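Side-chain contact in aminoglycoside N(3)-acetyltransferase (Streptomyces griseus, PDB 7LAP), which probably transfers an acetyl group to the 3-amino group of aminoglycoside antibiotics, an enzymatic route to resistance: residues A182-M187 against R267-D272. Numbering follows the deposited sequence.
Sequences APRDTM and RSRLFD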
# COMPACT_ATOMS: atom_id res chain seq x y z
N ALA B 182 -14.31 10.90 4.54
CA ALA B 182 -13.78 11.55 3.35
C ALA B 182 -14.54 12.85 3.09
O ALA B 182 -15.76 12.92 3.31
CB ALA B 182 -13.91 10.63 2.12
N PRO B 183 -13.88 13.87 2.55
CA PRO B 183 -14.56 15.14 2.33
C PRO B 183 -15.47 15.08 1.10
O PRO B 183 -15.41 14.17 0.26
CB PRO B 183 -13.42 16.14 2.15
CG PRO B 183 -12.25 15.33 1.76
CD PRO B 183 -12.42 13.98 2.43
N ARG B 184 -16.37 16.07 1.04
CA ARG B 184 -17.41 16.08 0.02
C ARG B 184 -16.83 16.03 -1.39
O ARG B 184 -17.46 15.47 -2.30
CB ARG B 184 -18.31 17.30 0.22
CG ARG B 184 -19.24 17.14 1.43
CD ARG B 184 -19.90 18.43 1.83
NE ARG B 184 -18.89 19.45 2.07
CZ ARG B 184 -19.09 20.76 1.92
NH1 ARG B 184 -20.27 21.23 1.54
NH2 ARG B 184 -18.09 21.59 2.17
N ASP B 185 -15.62 16.56 -1.60
CA ASP B 185 -15.11 16.60 -2.97
C ASP B 185 -14.63 15.25 -3.48
O ASP B 185 -14.30 15.15 -4.67
CB ASP B 185 -13.97 17.61 -3.08
CG ASP B 185 -13.02 17.55 -1.91
OD1 ASP B 185 -12.09 16.73 -1.95
OD2 ASP B 185 -13.24 18.30 -0.92
N THR B 186 -14.58 14.21 -2.65
CA THR B 186 -14.09 12.92 -3.09
C THR B 186 -15.15 12.07 -3.78
O THR B 186 -14.87 10.94 -4.17
CB THR B 186 -13.49 12.12 -1.91
OG1 THR B 186 -14.52 11.74 -1.00
CG2 THR B 186 -12.49 12.95 -1.17
N MET B 187 -16.37 12.58 -3.95
CA MET B 187 -17.42 11.75 -4.53
C MET B 187 -17.20 11.52 -6.04
O MET B 187 -17.64 12.31 -6.88
CB MET B 187 -18.80 12.37 -4.29
CG MET B 187 -19.91 11.39 -4.60
SD MET B 187 -21.54 12.14 -4.69
CE MET B 187 -21.81 12.36 -2.93
N ARG B 267 -16.86 12.12 10.56
CA ARG B 267 -18.04 12.68 9.92
C ARG B 267 -18.32 11.93 8.62
O ARG B 267 -17.45 11.87 7.75
CB ARG B 267 -17.81 14.17 9.64
CG ARG B 267 -19.08 14.94 9.29
CD ARG B 267 -18.78 16.43 9.27
NE ARG B 267 -18.43 16.95 10.60
CZ ARG B 267 -19.32 17.36 11.49
NH1 ARG B 267 -20.61 17.31 11.17
NH2 ARG B 267 -18.95 17.83 12.68
N SER B 268 -19.52 11.35 8.52
CA SER B 268 -19.84 10.43 7.42
C SER B 268 -21.14 10.82 6.75
O SER B 268 -22.02 11.40 7.39
CB SER B 268 -19.91 9.00 7.93
OG SER B 268 -18.61 8.69 8.44
N ARG B 269 -21.26 10.50 5.47
CA ARG B 269 -22.45 10.84 4.70
C ARG B 269 -22.82 9.69 3.79
O ARG B 269 -21.96 9.16 3.08
CB ARG B 269 -22.25 12.10 3.84
CG ARG B 269 -22.22 13.40 4.64
CD ARG B 269 -20.81 13.92 4.68
NE ARG B 269 -20.76 15.35 5.03
CZ ARG B 269 -19.64 16.06 5.03
NH1 ARG B 269 -18.50 15.47 4.66
NH2 ARG B 269 -19.66 17.35 5.37
N LEU B 270 -24.10 9.36 3.76
CA LEU B 270 -24.61 8.24 2.98
C LEU B 270 -25.68 8.76 2.05
O LEU B 270 -26.66 9.37 2.50
CB LEU B 270 -25.16 7.15 3.90
CG LEU B 270 -25.73 5.92 3.16
CD1 LEU B 270 -24.59 5.24 2.38
CD2 LEU B 270 -26.35 4.97 4.19
N PHE B 271 -25.50 8.51 0.75
CA PHE B 271 -26.36 8.97 -0.33
C PHE B 271 -26.89 7.80 -1.14
O PHE B 271 -26.16 6.84 -1.39
CB PHE B 271 -25.61 9.88 -1.33
CG PHE B 271 -24.91 11.05 -0.70
CD1 PHE B 271 -23.64 10.91 -0.14
CD2 PHE B 271 -25.51 12.31 -0.71
CE1 PHE B 271 -22.97 12.01 0.42
CE2 PHE B 271 -24.86 13.41 -0.14
CZ PHE B 271 -23.58 13.26 0.43
N ASP B 272 -28.11 7.94 -1.66
CA ASP B 272 -28.54 7.06 -2.74
C ASP B 272 -27.95 7.57 -4.06
O ASP B 272 -28.05 8.77 -4.37
CB ASP B 272 -30.07 6.98 -2.81
CG ASP B 272 -30.70 6.39 -1.54
OD1 ASP B 272 -30.10 5.48 -0.93
OD2 ASP B 272 -31.79 6.84 -1.14
O HOH W 1 -17.76 12.67 5.14
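The guanidinium of Arg-269 has CG of Arg-184 3.6 Å above one face, near the rim; in the conformer given, CD of Arg-267, two residues back on the same strand, lies over the opposite face. At its edge, near the plane, the carbonyl oxygen of Ala-182 stays 4.0 Å from NH1 of Arg-269, too far for a direct bond. The ring of Phe-271 receives CE of Met-187 on one face in a CH-pi contact, while SD, 5.3 Å from the centroid above that face, makes the longer Met-aromatic one. The Arg-184/Arg-269 and Met-187/Phe-271 pairs join the turn after strand 176-180 to strand 266-272, which runs antiparallel beside strand 176-180 in the mixed sheet of this Antibiotic_NAT family member. Arg-269 suits its place because its flat head accepts methylenes on its faces while its N-H groups bond around the rim. NE of Arg-269 forms a salt bridge with Glu-260, and NH1 of Arg-269 donates to a water 2.9 Å away that in turn donates to the carbonyl oxygens of Ala-182 and Arg-267, bridging strand and turn. NE of Arg-184 comes within 4.0 Å of NH2 of Arg-269; Glu-260 probably offsets part of this like-charge proximity. Deeper in, flexible, apolar Met-187 suits the buried spot over the flat ring: extended through chi2 and bent at chi3 (-76°), it turns CE onto Phe-271. Val-249 of helix 244-254 touches both residues. Thr-186 ties the turn, its backbone N and OG1 both donating to the Pro-183 carbonyl oxygen. CE of Met-187 lies 3.7 Å from the Phe-271 centroid, leaning toward CD1 and CE1.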